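Local coordinates for putative electron transport related protein (Corynebacterium diphtheriae, PDB 4PQ1) that probably acts as a thioredoxin-like, DsbF-type thiol-disulfide oxidoreductase, passing electrons through a paired-cysteine redox centre, at residues 118-123 against 127-132; 3-8 against 12-17; 139-144 against 151-156. One frame throughout, in Å; residues are numbered along the deposited sequence.

How the contacts relate
Contacts 1 and 3 are small buried hydrocarbon contacts, 111 and 95 Å² of surface, while contact 2 lies toward the surface, buries 225 Å² and is built largely on aromatic rings. All three reach one mixed sheet, in which strands 13-15, 137-141 and 127-131 lie side by side. Contact 1 places a loop against the face of strand 127-131, contact 3 places helix 147-156 against strand 137-141, and contact 2 joins the N-terminal segment to edge strand 13-15. Phe5 of contact 2 ties them together: its side chain packs on Val120 of contact 1 and Leu142 of contact 3. None of the three has a hydrogen bond across its two segments.

Contact 1 (118-123 against 127-132)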
ATOM      1  N   GLY A 118       2.305  10.407  -6.185  1.00 33.67           N
ATOM      2  CA  GLY A 118       3.441  10.876  -6.951  1.00 33.48           C
ATOM      3  C   GLY A 118       3.577  10.257  -8.321  1.00 31.17           C
ATOM      4  O   GLY A 118       4.671  10.227  -8.894  1.00 36.44           O
ATOM      5  N   GLY A 119       2.460   9.772  -8.850  1.00 40.25           N
ATOM      6  CA  GLY A 119       2.427   9.242 -10.202  1.00 35.10           C
ATOM      7  C   GLY A 119       2.961   7.830 -10.322  1.00 29.97           C
ATOM      8  O   GLY A 119       3.541   7.452 -11.340  1.00 29.79           O
ATOM      9  N   VAL A 120       2.801   7.060  -9.257  1.00 27.37           N
ATOM     10  CA  VAL A 120       3.014   5.619  -9.318  1.00 31.49           C
ATOM     11  C   VAL A 120       2.118   5.048 -10.435  1.00 26.80           C
ATOM     12  O   VAL A 120       0.975   5.480 -10.590  1.00 24.54           O
ATOM     13  CB  VAL A 120       2.725   4.985  -7.937  1.00 27.88           C
ATOM     14  CG1 VAL A 120       2.084   3.649  -8.074  1.00 36.17           C
ATOM     15  CG2 VAL A 120       4.019   4.865  -7.128  1.00 23.85           C
ATOM     16  N   PRO A 121       2.650   4.121 -11.251  1.00 24.75           N
ATOM     17  CA  PRO A 121       1.907   3.621 -12.425  1.00 29.32           C
ATOM     18  C   PRO A 121       0.575   2.960 -12.058  1.00 23.85           C
ATOM     19  O   PRO A 121       0.603   1.950 -11.359  1.00 25.29           O
ATOM     20  CB  PRO A 121       2.859   2.580 -13.042  1.00 23.59           C
ATOM     21  CG  PRO A 121       4.197   2.832 -12.416  1.00 35.39           C
ATOM     22  CD  PRO A 121       3.946   3.441 -11.073  1.00 30.11           C
ATOM     23  N   ALA A 122      -0.561   3.504 -12.509  1.00 26.34           N
ATOM     24  CA  ALA A 122      -1.874   2.904 -12.204  1.00 27.35           C
ATOM     25  C   ALA A 122      -2.052   1.563 -12.897  1.00 23.43           C
ATOM     26  O   ALA A 122      -2.940   0.773 -12.544  1.00 26.20           O
ATOM     27  CB  ALA A 122      -3.026   3.852 -12.601  1.00 22.72           C
ATOM     28  N   SER A 123      -1.214   1.306 -13.891  1.00 23.15           N
ATOM     29  CA  SER A 123      -1.247   0.040 -14.605  1.00 27.08           C
ATOM     30  C   SER A 123      -0.757  -1.139 -13.758  1.00 26.37           C
ATOM     31  O   SER A 123      -1.060  -2.281 -14.057  1.00 23.67           O
ATOM     32  CB  SER A 123      -0.389   0.142 -15.854  1.00 26.54           C
ATOM     33  OG  SER A 123       0.924   0.509 -15.474  1.00 23.40           O
ATOM     34  N   THR A 127       0.970  -3.161  -6.359  1.00 22.92           N
ATOM     35  CA  THR A 127       2.096  -2.266  -6.069  1.00 16.54           C
ATOM     36  C   THR A 127       2.143  -2.130  -4.564  1.00 21.73           C
ATOM     37  O   THR A 127       1.094  -2.021  -3.910  1.00 20.37           O
ATOM     38  CB  THR A 127       1.947  -0.869  -6.720  1.00 21.22           C
ATOM     39  OG1 THR A 127       2.130  -0.976  -8.138  1.00 21.52           O
ATOM     40  CG2 THR A 127       2.995   0.176  -6.132  1.00 17.75           C
ATOM     41  N   THR A 128       3.348  -2.158  -4.007  1.00 21.52           N
ATOM     42  CA  THR A 128       3.494  -1.952  -2.578  1.00 27.71           C
ATOM     43  C   THR A 128       4.447  -0.807  -2.285  1.00 24.17           C
ATOM     44  O   THR A 128       5.573  -0.773  -2.791  1.00 24.77           O
ATOM     45  CB  THR A 128       3.994  -3.212  -1.869  1.00 26.48           C
ATOM     46  OG1 THR A 128       3.036  -4.255  -2.040  1.00 25.33           O
ATOM     47  CG2 THR A 128       4.170  -2.936  -0.384  1.00 22.70           C
ATOM     48  N   ILE A 129       3.990   0.139  -1.475  1.00 24.49           N
ATOM     49  CA  ILE A 129       4.847   1.249  -1.078  1.00 22.40           C
ATOM     50  C   ILE A 129       5.041   1.280   0.430  1.00 24.29           C
ATOM     51  O   ILE A 129       4.072   1.367   1.186  1.00 23.24           O
ATOM     52  CB  ILE A 129       4.282   2.584  -1.543  1.00 20.60           C
ATOM     53  CG1 ILE A 129       4.115   2.564  -3.065  1.00 17.89           C
ATOM     54  CG2 ILE A 129       5.217   3.722  -1.096  1.00 20.58           C
ATOM     55  CD1 ILE A 129       3.406   3.763  -3.618  1.00 19.60           C
ATOM     56  N   VAL A 130       6.297   1.199   0.863  1.00 18.58           N
ATOM     57  CA  VAL A 130       6.590   1.270   2.293  1.00 23.28           C
ATOM     58  C   VAL A 130       6.922   2.717   2.646  1.00 27.08           C
ATOM     59  O   VAL A 130       7.909   3.252   2.164  1.00 20.61           O
ATOM     60  CB  VAL A 130       7.764   0.349   2.699  1.00 20.04           C
ATOM     61  CG1 VAL A 130       7.951   0.379   4.195  1.00 21.19           C
ATOM     62  CG2 VAL A 130       7.518  -1.094   2.239  1.00 20.85           C
ATOM     63  N   LEU A 131       6.071   3.350   3.449  1.00 26.77           N
ATOM     64  CA  LEU A 131       6.304   4.714   3.898  1.00 28.57           C
ATOM     65  C   LEU A 131       6.990   4.704   5.260  1.00 29.90           C
ATOM     66  O   LEU A 131       6.691   3.833   6.082  1.00 25.18           O
ATOM     67  CB  LEU A 131       4.989   5.485   3.990  1.00 25.36           C
ATOM     68  CG  LEU A 131       4.092   5.524   2.766  1.00 20.92           C
ATOM     69  CD1 LEU A 131       2.819   6.301   3.105  1.00 18.23           C
ATOM     70  CD2 LEU A 131       4.815   6.154   1.610  1.00 22.55           C
ATOM     71  N   ASP A 132       7.900   5.657   5.509  1.00 26.25           N
ATOM     72  CA  ASP A 132       8.553   5.728   6.823  1.00 27.97           C
ATOM     73  C   ASP A 132       7.670   6.539   7.756  1.00 28.96           C
ATOM     74  O   ASP A 132       6.532   6.829   7.419  1.00 24.30           O
ATOM     75  CB  ASP A 132       9.989   6.319   6.746  1.00 18.85           C
ATOM     76  CG  ASP A 132      10.039   7.746   6.195  1.00 27.46           C
ATOM     77  OD1 ASP A 132       9.053   8.503   6.336  1.00 23.02           O
ATOM     78  OD2 ASP A 132      11.091   8.122   5.616  1.00 27.78           O
TER
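Val120 brings one methyl to each of two strand residues. Its CG2 meets Ile129 CD1 at 3.7 Å, the two side chains reaching toward each other tip to tip, while CG1 lies 4.1 Å from Thr127 CG2 as those two side chains slide past one another in opposite directions. The contact is made by side chains alone: the nearest CA atoms, those of Val120 and Thr127, are 8.6 Å apart, and no hydrogen bond crosses between the segments. All three residues are buried, and every close approach is methyl to methyl.

The torsions account for this sharing. Val120 sits away from a staggered arrangement (chi1 144°), a rotation that divides its methyls between two partners. In Thr127 the methyl stands opposite the backbone N and OG1 stands opposite the carbonyl carbon (chi1 -71°). The hydroxyl is used by a bond to Val124 O, three residues earlier in the chain, which helps fix the rotation that presents CG2 to Val120. Farther out, the loop has its own tether, a hydrogen bond from Arg85 NH2 to Ala122 O.

Strand 127-131 runs between two antiparallel neighbours: Thr127 and Ile129 bond through the backbone to Ala51 and Leu49 of strand 46-52, and Thr128 and Val130 to Phe141 and Ala138 of strand 137-141. Alternation along the strand sorts its side chains, with Thr127 and Ile129 directed to the loop that follows helix 113-116, and Thr128 and Val130 packed against helix 147-156.

Contact 2 (3-8 against 12-17); sequences FQFHSP and TEIFYD
Phe3 and Tyr16 form an offset edge-to-face pair that holds the N-terminal segment against edge strand 13-15 of the thioredoxin-like fold. The ring planes stand at 88° with centroids 5.4 Å apart, and it is Phe3 that offers its edge: CE1 lies over one face of Tyr16, 3.7 Å from Tyr16 CZ. The side chains cross at about a right angle.

Conformation explains how three aromatic residues converge. Phe3 and Phe5 are two positions apart in an extended segment; with CG opposite the backbone N (chi1 -177° in Phe3), the rings swing to Tyr16 although neither CB is aimed at the strand. Tyr16 comes from the other side with CG opposite its carbonyl carbon (chi1 -55°), a choice that brings its hydroxyl within reach of both phenylalanine rings.

Farther along, Ile14 CD1 lies 3.8 Å from Pro8 CA and 4.2 Å from Pro8 CB. Ile14 is modelled in two conformers, however, so this part of the packing is tentative. The segments share no hydrogen bond. Strand 137-141 holds segment 12-17 on the sheet, through backbone bonds between Ile14 and Val140 and between Tyr16 and Ala138, while Phe5 is bonded through its backbone to Gly118. Tyr16 OH sits at the edge of the Phe3 ring near its plane, 3.5 Å from Phe3 CZ, and lies 3.6 Å from Phe5 CD1, approaching that ring obliquely.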
ATOM      1  N   PHE A   3       6.334  13.724  -2.620  1.00 36.39           N
ATOM      2  CA  PHE A   3       6.896  12.616  -3.393  1.00 32.53           C
ATOM      3  C   PHE A   3       6.516  12.631  -4.868  1.00 30.67           C
ATOM      4  O   PHE A   3       5.360  12.865  -5.222  1.00 36.27           O
ATOM      5  CB  PHE A   3       6.444  11.291  -2.780  1.00 35.75           C
ATOM      6  CG  PHE A   3       7.013  10.084  -3.452  1.00 32.51           C
ATOM      7  CD1 PHE A   3       8.379   9.895  -3.512  1.00 23.31           C
ATOM      8  CD2 PHE A   3       6.178   9.118  -3.988  1.00 32.05           C
ATOM      9  CE1 PHE A   3       8.923   8.779  -4.113  1.00 32.34           C
ATOM     10  CE2 PHE A   3       6.713   7.988  -4.602  1.00 33.79           C
ATOM     11  CZ  PHE A   3       8.088   7.814  -4.659  1.00 33.74           C
ATOM     12  N   GLN A   4       7.505  12.375  -5.716  1.00 27.18           N
ATOM     13  CA  GLN A   4       7.290  12.202  -7.144  1.00 25.63           C
ATOM     14  C   GLN A   4       7.997  10.918  -7.523  1.00 37.64           C
ATOM     15  O   GLN A   4       9.185  10.750  -7.239  1.00 23.37           O
ATOM     16  CB  GLN A   4       7.834  13.376  -7.962  1.00 39.90           C
ATOM     17  CG  GLN A   4       7.843  14.723  -7.232  1.00 51.31           C
ATOM     18  CD  GLN A   4       8.904  15.682  -7.776  1.00 69.49           C
ATOM     19  OE1 GLN A   4       9.223  15.662  -8.970  1.00 72.03           O
ATOM     20  NE2 GLN A   4       9.462  16.521  -6.895  1.00 57.27           N
ATOM     21  N   PHE A   5       7.248   9.995  -8.126  1.00 33.64           N
ATOM     22  CA  PHE A   5       7.805   8.724  -8.552  1.00 34.44           C
ATOM     23  C   PHE A   5       8.454   8.901  -9.915  1.00 31.51           C
ATOM     24  O   PHE A   5       7.783   9.174 -10.898  1.00 37.71           O
ATOM     25  CB  PHE A   5       6.714   7.644  -8.593  1.00 33.97           C
ATOM     26  CG  PHE A   5       7.209   6.291  -9.027  1.00 30.21           C
ATOM     27  CD1 PHE A   5       7.943   5.496  -8.163  1.00 37.03           C
ATOM     28  CD2 PHE A   5       6.938   5.814 -10.294  1.00 27.80           C
ATOM     29  CE1 PHE A   5       8.406   4.257  -8.560  1.00 34.18           C
ATOM     30  CE2 PHE A   5       7.391   4.574 -10.695  1.00 32.77           C
ATOM     31  CZ  PHE A   5       8.123   3.793  -9.828  1.00 37.18           C
ATOM     32  N   HIS A   6       9.770   8.784  -9.962  1.00 43.45           N
ATOM     33  CA  HIS A   6      10.487   8.969 -11.213  1.00 46.34           C
ATOM     34  C   HIS A   6      10.754   7.620 -11.829  1.00 44.93           C
ATOM     35  O   HIS A   6      10.682   6.599 -11.141  1.00 51.27           O
ATOM     36  CB  HIS A   6      11.808   9.722 -11.000  1.00 51.81           C
ATOM     37  CG  HIS A   6      11.636  11.151 -10.573  1.00 57.12           C
ATOM     38  ND1 HIS A   6      12.204  11.655  -9.421  1.00 63.34           N
ATOM     39  CD2 HIS A   6      10.977  12.184 -11.152  1.00 43.95           C
ATOM     40  CE1 HIS A   6      11.894  12.934  -9.303  1.00 62.28           C
ATOM     41  NE2 HIS A   6      11.147  13.279 -10.338  1.00 69.69           N
ATOM     42  N   SER A   7      11.065   7.638 -13.124  1.00 51.00           N
ATOM     43  CA  SER A   7      11.341   6.437 -13.908  1.00 47.35           C
ATOM     44  C   SER A   7      12.072   5.360 -13.118  1.00 43.27           C
ATOM     45  O   SER A   7      13.144   5.603 -12.569  1.00 55.69           O
ATOM     46  CB  SER A   7      12.152   6.805 -15.155  1.00 41.11           C
ATOM     47  OG  SER A   7      12.976   5.727 -15.568  1.00 51.16           O
ATOM     48  N   PRO A   8      11.462   4.175 -13.017  1.00 47.81           N
ATOM     49  CA  PRO A   8      12.131   3.009 -12.432  1.00 37.63           C
ATOM     50  C   PRO A   8      13.241   2.486 -13.349  1.00 46.15           C
ATOM     51  O   PRO A   8      14.140   1.781 -12.883  1.00 50.87           O
ATOM     52  CB  PRO A   8      10.998   1.988 -12.291  1.00 51.75           C
ATOM     53  CG  PRO A   8       9.970   2.404 -13.312  1.00 44.86           C
ATOM     54  CD  PRO A   8      10.044   3.911 -13.325  1.00 45.81           C
ATOM     55  N   THR A  12      11.891  -3.401 -11.155  1.00 23.09           N
ATOM     56  CA  THR A  12      10.608  -3.722 -10.521  1.00 21.29           C
ATOM     57  C   THR A  12      10.539  -3.254  -9.067  1.00 26.11           C
ATOM     58  O   THR A  12       9.530  -3.432  -8.380  1.00 23.57           O
ATOM     59  CB  THR A  12      10.327  -5.237 -10.559  1.00 26.12           C
ATOM     60  OG1 THR A  12      11.503  -5.947 -10.143  1.00 25.59           O
ATOM     61  CG2 THR A  12       9.924  -5.689 -11.962  1.00 17.96           C
ATOM     62  N   GLU A  13      11.618  -2.657  -8.583  1.00 22.70           N
ATOM     63  CA  GLU A  13      11.609  -2.117  -7.236  1.00 26.18           C
ATOM     64  C   GLU A  13      12.602  -0.962  -7.157  1.00 23.90           C
ATOM     65  O   GLU A  13      13.572  -0.921  -7.911  1.00 21.13           O
ATOM     66  CB  GLU A  13      11.937  -3.198  -6.205  1.00 19.28           C
ATOM     67  CG  GLU A  13      13.288  -3.872  -6.405  1.00 21.70           C
ATOM     68  CD  GLU A  13      13.279  -4.904  -7.506  1.00 28.47           C
ATOM     69  OE1 GLU A  13      14.266  -4.953  -8.265  1.00 29.54           O
ATOM     70  OE2 GLU A  13      12.288  -5.678  -7.616  1.00 32.23           O
ATOM     71  N   ILE A  14      12.324  -0.028  -6.252  0.67 26.14           N
ATOM     72  CA  ILE A  14      13.147   1.169  -6.032  0.67 24.90           C
ATOM     73  C   ILE A  14      13.247   1.454  -4.540  0.67 23.66           C
ATOM     74  O   ILE A  14      12.254   1.354  -3.817  0.67 22.75           O
ATOM     75  CB  ILE A  14      12.553   2.413  -6.744  0.67 24.26           C
ATOM     76  CG1 ILE A  14      12.342   2.144  -8.235  0.67 24.64           C
ATOM     77  CG2 ILE A  14      13.450   3.630  -6.547  0.67 26.01           C
ATOM     78  CD1 ILE A  14      13.643   2.103  -9.027  0.67 26.33           C
ATOM     79  N   PHE A  15      14.442   1.823  -4.078  1.00 28.92           N
ATOM     80  CA  PHE A  15      14.630   2.156  -2.674  1.00 22.29           C
ATOM     81  C   PHE A  15      15.098   3.599  -2.513  1.00 29.60           C
ATOM     82  O   PHE A  15      15.842   4.102  -3.342  1.00 31.75           O
ATOM     83  CB  PHE A  15      15.628   1.184  -2.050  1.00 23.83           C
ATOM     84  CG  PHE A  15      15.169  -0.232  -2.093  1.00 21.85           C
ATOM     85  CD1 PHE A  15      14.366  -0.736  -1.081  1.00 18.42           C
ATOM     86  CD2 PHE A  15      15.495  -1.052  -3.175  1.00 21.54           C
ATOM     87  CE1 PHE A  15      13.911  -2.051  -1.132  1.00 30.88           C
ATOM     88  CE2 PHE A  15      15.048  -2.361  -3.238  1.00 25.53           C
ATOM     89  CZ  PHE A  15      14.251  -2.866  -2.214  1.00 25.25           C
ATOM     90  N   TYR A  16      14.645   4.271  -1.459  1.00 27.90           N
ATOM     91  CA  TYR A  16      15.033   5.666  -1.236  1.00 33.11           C
ATOM     92  C   TYR A  16      15.745   5.874   0.095  1.00 25.60           C
ATOM     93  O   TYR A  16      15.207   5.588   1.181  1.00 20.39           O
ATOM     94  CB  TYR A  16      13.816   6.588  -1.301  1.00 29.94           C
ATOM     95  CG  TYR A  16      13.017   6.464  -2.577  1.00 32.15           C
ATOM     96  CD1 TYR A  16      12.028   5.491  -2.712  1.00 30.74           C
ATOM     97  CD2 TYR A  16      13.230   7.326  -3.636  1.00 28.57           C
ATOM     98  CE1 TYR A  16      11.286   5.379  -3.867  1.00 25.38           C
ATOM     99  CE2 TYR A  16      12.496   7.224  -4.795  1.00 30.79           C
ATOM    100  CZ  TYR A  16      11.529   6.248  -4.910  1.00 33.14           C
ATOM    101  OH  TYR A  16      10.800   6.152  -6.073  1.00 37.97           O
ATOM    102  N   ASP A  17      16.972   6.371  -0.009  1.00 38.51           N
ATOM    103  CA  ASP A  17      17.718   6.870   1.143  1.00 30.30           C
ATOM    104  C   ASP A  17      16.970   8.019   1.781  1.00 27.20           C
ATOM    105  O   ASP A  17      16.266   8.763   1.093  1.00 29.79           O
ATOM    106  CB  ASP A  17      19.099   7.309   0.709  1.00 31.63           C
ATOM    107  CG  ASP A  17      19.875   6.185   0.067  1.00 47.42           C
ATOM    108  OD1 ASP A  17      19.820   5.055   0.606  1.00 42.34           O
ATOM    109  OD2 ASP A  17      20.516   6.422  -0.982  1.00 52.51           O
TER

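Contact 3 (139-144 against 151-156)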
ATOM      1  N   ALA A 139      10.593   2.586  -0.022  1.00 27.77           N
ATOM      2  CA  ALA A 139      10.678   1.544  -1.032  1.00 21.94           C
ATOM      3  C   ALA A 139       9.386   1.506  -1.839  1.00 23.63           C
ATOM      4  O   ALA A 139       8.298   1.650  -1.286  1.00 23.30           O
ATOM      5  CB  ALA A 139      10.952   0.188  -0.381  1.00 20.68           C
ATOM      6  N   VAL A 140       9.515   1.336  -3.151  1.00 23.41           N
ATOM      7  CA  VAL A 140       8.366   1.068  -4.005  1.00 26.13           C
ATOM      8  C   VAL A 140       8.567  -0.233  -4.772  1.00 22.77           C
ATOM      9  O   VAL A 140       9.582  -0.417  -5.441  1.00 25.06           O
ATOM     10  CB  VAL A 140       8.109   2.210  -5.005  1.00 28.52           C
ATOM     11  CG1 VAL A 140       6.892   1.871  -5.907  1.00 19.17           C
ATOM     12  CG2 VAL A 140       7.931   3.543  -4.257  1.00 22.73           C
ATOM     13  N   PHE A 141       7.598  -1.133  -4.662  1.00 19.65           N
ATOM     14  CA  PHE A 141       7.667  -2.433  -5.321  1.00 22.43           C
ATOM     15  C   PHE A 141       6.635  -2.525  -6.432  1.00 22.58           C
ATOM     16  O   PHE A 141       5.431  -2.489  -6.162  1.00 19.33           O
ATOM     17  CB  PHE A 141       7.438  -3.568  -4.317  1.00 24.23           C
ATOM     18  CG  PHE A 141       8.534  -3.711  -3.291  1.00 23.72           C
ATOM     19  CD1 PHE A 141       9.673  -4.444  -3.575  1.00 19.21           C
ATOM     20  CD2 PHE A 141       8.409  -3.133  -2.030  1.00 19.26           C
ATOM     21  CE1 PHE A 141      10.683  -4.580  -2.631  1.00 25.70           C
ATOM     22  CE2 PHE A 141       9.411  -3.268  -1.090  1.00 21.31           C
ATOM     23  CZ  PHE A 141      10.555  -3.993  -1.388  1.00 16.72           C
ATOM     24  N   LEU A 142       7.106  -2.633  -7.676  1.00 21.61           N
ATOM     25  CA  LEU A 142       6.220  -2.736  -8.836  1.00 17.03           C
ATOM     26  C   LEU A 142       6.065  -4.207  -9.222  1.00 26.13           C
ATOM     27  O   LEU A 142       6.241  -4.604 -10.374  1.00 23.05           O
ATOM     28  CB  LEU A 142       6.765  -1.920 -10.010  1.00 22.45           C
ATOM     29  CG  LEU A 142       7.032  -0.444  -9.664  1.00 22.07           C
ATOM     30  CD1 LEU A 142       7.690   0.281 -10.832  1.00 28.01           C
ATOM     31  CD2 LEU A 142       5.749   0.270  -9.210  1.00 14.99           C
ATOM     32  N   ARG A 143       5.731  -5.006  -8.224  1.00 17.90           N
ATOM     33  CA  ARG A 143       5.689  -6.433  -8.356  1.00 19.28           C
ATOM     34  C   ARG A 143       5.054  -6.956  -7.098  1.00 21.06           C
ATOM     35  O   ARG A 143       4.955  -6.232  -6.112  1.00 15.25           O
ATOM     36  CB  ARG A 143       7.083  -7.028  -8.558  1.00 16.41           C
ATOM     37  CG  ARG A 143       8.072  -6.713  -7.446  1.00 19.13           C
ATOM     38  CD  ARG A 143       9.237  -7.690  -7.491  1.00 19.13           C
ATOM     39  NE  ARG A 143      10.291  -7.390  -6.527  1.00 23.18           N
ATOM     40  CZ  ARG A 143      10.388  -7.942  -5.323  1.00 27.69           C
ATOM     41  NH1 ARG A 143       9.487  -8.824  -4.921  1.00 31.73           N
ATOM     42  NH2 ARG A 143      11.392  -7.615  -4.519  1.00 30.05           N
ATOM     43  N   GLU A 144       4.561  -8.192  -7.173  1.00 20.74           N
ATOM     44  CA  GLU A 144       4.199  -8.952  -5.997  1.00 20.17           C
ATOM     45  C   GLU A 144       5.388  -8.985  -5.017  1.00 23.86           C
ATOM     46  O   GLU A 144       6.551  -9.069  -5.445  1.00 20.18           O
ATOM     47  CB  GLU A 144       3.793 -10.371  -6.413  1.00 20.10           C
ATOM     48  CG  GLU A 144       3.335 -11.250  -5.272  1.00 23.39           C
ATOM     49  CD  GLU A 144       2.807 -12.612  -5.743  1.00 32.77           C
ATOM     50  OE1 GLU A 144       2.473 -13.434  -4.855  1.00 26.23           O
ATOM     51  OE2 GLU A 144       2.742 -12.856  -6.981  1.00 17.03           O
ATOM     52  N   ILE A 151       9.536  -6.693   5.337  1.00 27.98           N
ATOM     53  CA  ILE A 151      10.133  -6.684   6.661  1.00 29.27           C
ATOM     54  C   ILE A 151      11.567  -6.134   6.625  1.00 27.81           C
ATOM     55  O   ILE A 151      11.952  -5.362   7.481  1.00 27.23           O
ATOM     56  CB  ILE A 151      10.108  -8.097   7.294  1.00 29.21           C
ATOM     57  CG1 ILE A 151       8.722  -8.377   7.879  1.00 26.24           C
ATOM     58  CG2 ILE A 151      11.156  -8.217   8.404  1.00 35.67           C
ATOM     59  CD1 ILE A 151       8.523  -9.808   8.292  1.00 34.34           C
ATOM     60  N   LYS A 152      12.337  -6.520   5.619  1.00 30.93           N
ATOM     61  CA  LYS A 152      13.693  -6.040   5.475  1.00 27.81           C
ATOM     62  C   LYS A 152      13.734  -4.529   5.393  1.00 34.11           C
ATOM     63  O   LYS A 152      14.569  -3.894   6.038  1.00 28.14           O
ATOM     64  CB  LYS A 152      14.353  -6.653   4.245  1.00 28.98           C
ATOM     65  CG  LYS A 152      14.785  -8.080   4.477  1.00 35.04           C
ATOM     66  CD  LYS A 152      15.642  -8.597   3.340  1.00 50.43           C
ATOM     67  CE  LYS A 152      16.259  -9.941   3.710  1.00 65.72           C
ATOM     68  NZ  LYS A 152      17.091 -10.511   2.611  1.00 76.63           N
ATOM     69  N   VAL A 153      12.825  -3.954   4.615  1.00 22.21           N
ATOM     70  CA  VAL A 153      12.702  -2.513   4.558  1.00 23.80           C
ATOM     71  C   VAL A 153      12.231  -2.002   5.905  1.00 32.37           C
ATOM     72  O   VAL A 153      12.791  -1.034   6.439  1.00 31.65           O
ATOM     73  CB  VAL A 153      11.714  -2.037   3.491  1.00 30.08           C
ATOM     74  CG1 VAL A 153      11.678  -0.496   3.485  1.00 23.41           C
ATOM     75  CG2 VAL A 153      12.092  -2.592   2.121  1.00 26.96           C
ATOM     76  N   ILE A 154      11.200  -2.647   6.444  1.00 24.60           N
ATOM     77  CA  ILE A 154      10.618  -2.232   7.724  1.00 33.11           C
ATOM     78  C   ILE A 154      11.717  -2.054   8.763  1.00 32.59           C
ATOM     79  O   ILE A 154      11.849  -0.985   9.352  1.00 31.39           O
ATOM     80  CB  ILE A 154       9.569  -3.244   8.255  1.00 30.00           C
ATOM     81  CG1 ILE A 154       8.305  -3.235   7.385  1.00 36.35           C
ATOM     82  CG2 ILE A 154       9.181  -2.921   9.696  1.00 23.70           C
ATOM     83  CD1 ILE A 154       7.638  -1.885   7.322  1.00 36.03           C
ATOM     84  N   ASP A 155      12.528  -3.093   8.941  1.00 28.32           N
ATOM     85  CA  ASP A 155      13.605  -3.080   9.918  1.00 27.53           C
ATOM     86  C   ASP A 155      14.598  -1.917   9.736  1.00 39.04           C
ATOM     87  O   ASP A 155      15.084  -1.348  10.712  1.00 36.36           O
ATOM     88  CB  ASP A 155      14.344  -4.413   9.867  1.00 25.51           C
ATOM     89  CG  ASP A 155      13.551  -5.531  10.508  1.00 34.65           C
ATOM     90  OD1 ASP A 155      12.607  -5.217  11.270  1.00 35.91           O
ATOM     91  OD2 ASP A 155      13.871  -6.716  10.265  1.00 35.23           O
ATOM     92  N   SER A 156      14.891  -1.560   8.490  1.00 36.90           N
ATOM     93  CA  SER A 156      15.831  -0.485   8.212  1.00 33.32           C
ATOM     94  C   SER A 156      15.297   0.877   8.652  1.00 37.65           C
ATOM     95  O   SER A 156      16.055   1.839   8.758  1.00 42.48           O
ATOM     96  CB  SER A 156      16.176  -0.453   6.721  1.00 36.09           C
ATOM     97  OG  SER A 156      15.173   0.194   5.956  1.00 28.25           O
TER
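Phe141 meets Val153 with the edge of its ring: CG2 of Val153 lies near the ring plane, 4.1 Å from Phe141 CZ, and the two side chains approach from opposite directions. The second flat group is the guanidinium of Arg143, which has Phe141 CD1 over one face, 3.7 Å above its plane and displaced toward the rim. Its NH1 donates to Glu144 O at 3.0 Å, in the carbonyl plane although 24° out of the guanidinium plane. Arg143 also has two salt-bridge partners, Glu13 through NE and Asp149 through NH1, which would be expected to restrain the group beside the rim of Phe141.

Val153 carries the helix side of the contact. Its CG1 stands opposite the backbone N (chi1 -179°), and both branches reach Ala139, with CG2 at 3.9 Å and CG1 at 4.0 Å from Ala139 CB. CG2 is therefore shared by the alanine methyl and the ring edge, two residues whose side chains leave the same face of strand 137-141. The two segments come nearest at this point, with Ala139 CA and Val153 CA 7.2 Å apart, which is consistent with the small side chain of Ala139. Val153 also touches Val130 of the adjacent strand and Phe15 of the edge strand, so one side chain spans three strands.

Within segment 151-156, Ser156 OG donates to Val153 O at 2.7 Å, along a lone pair in the carbonyl plane. Strands 127-131 and 137-141 followed by helix 147-156 packed across them make the C-terminal beta-beta-alpha unit characteristic of the thioredoxin fold.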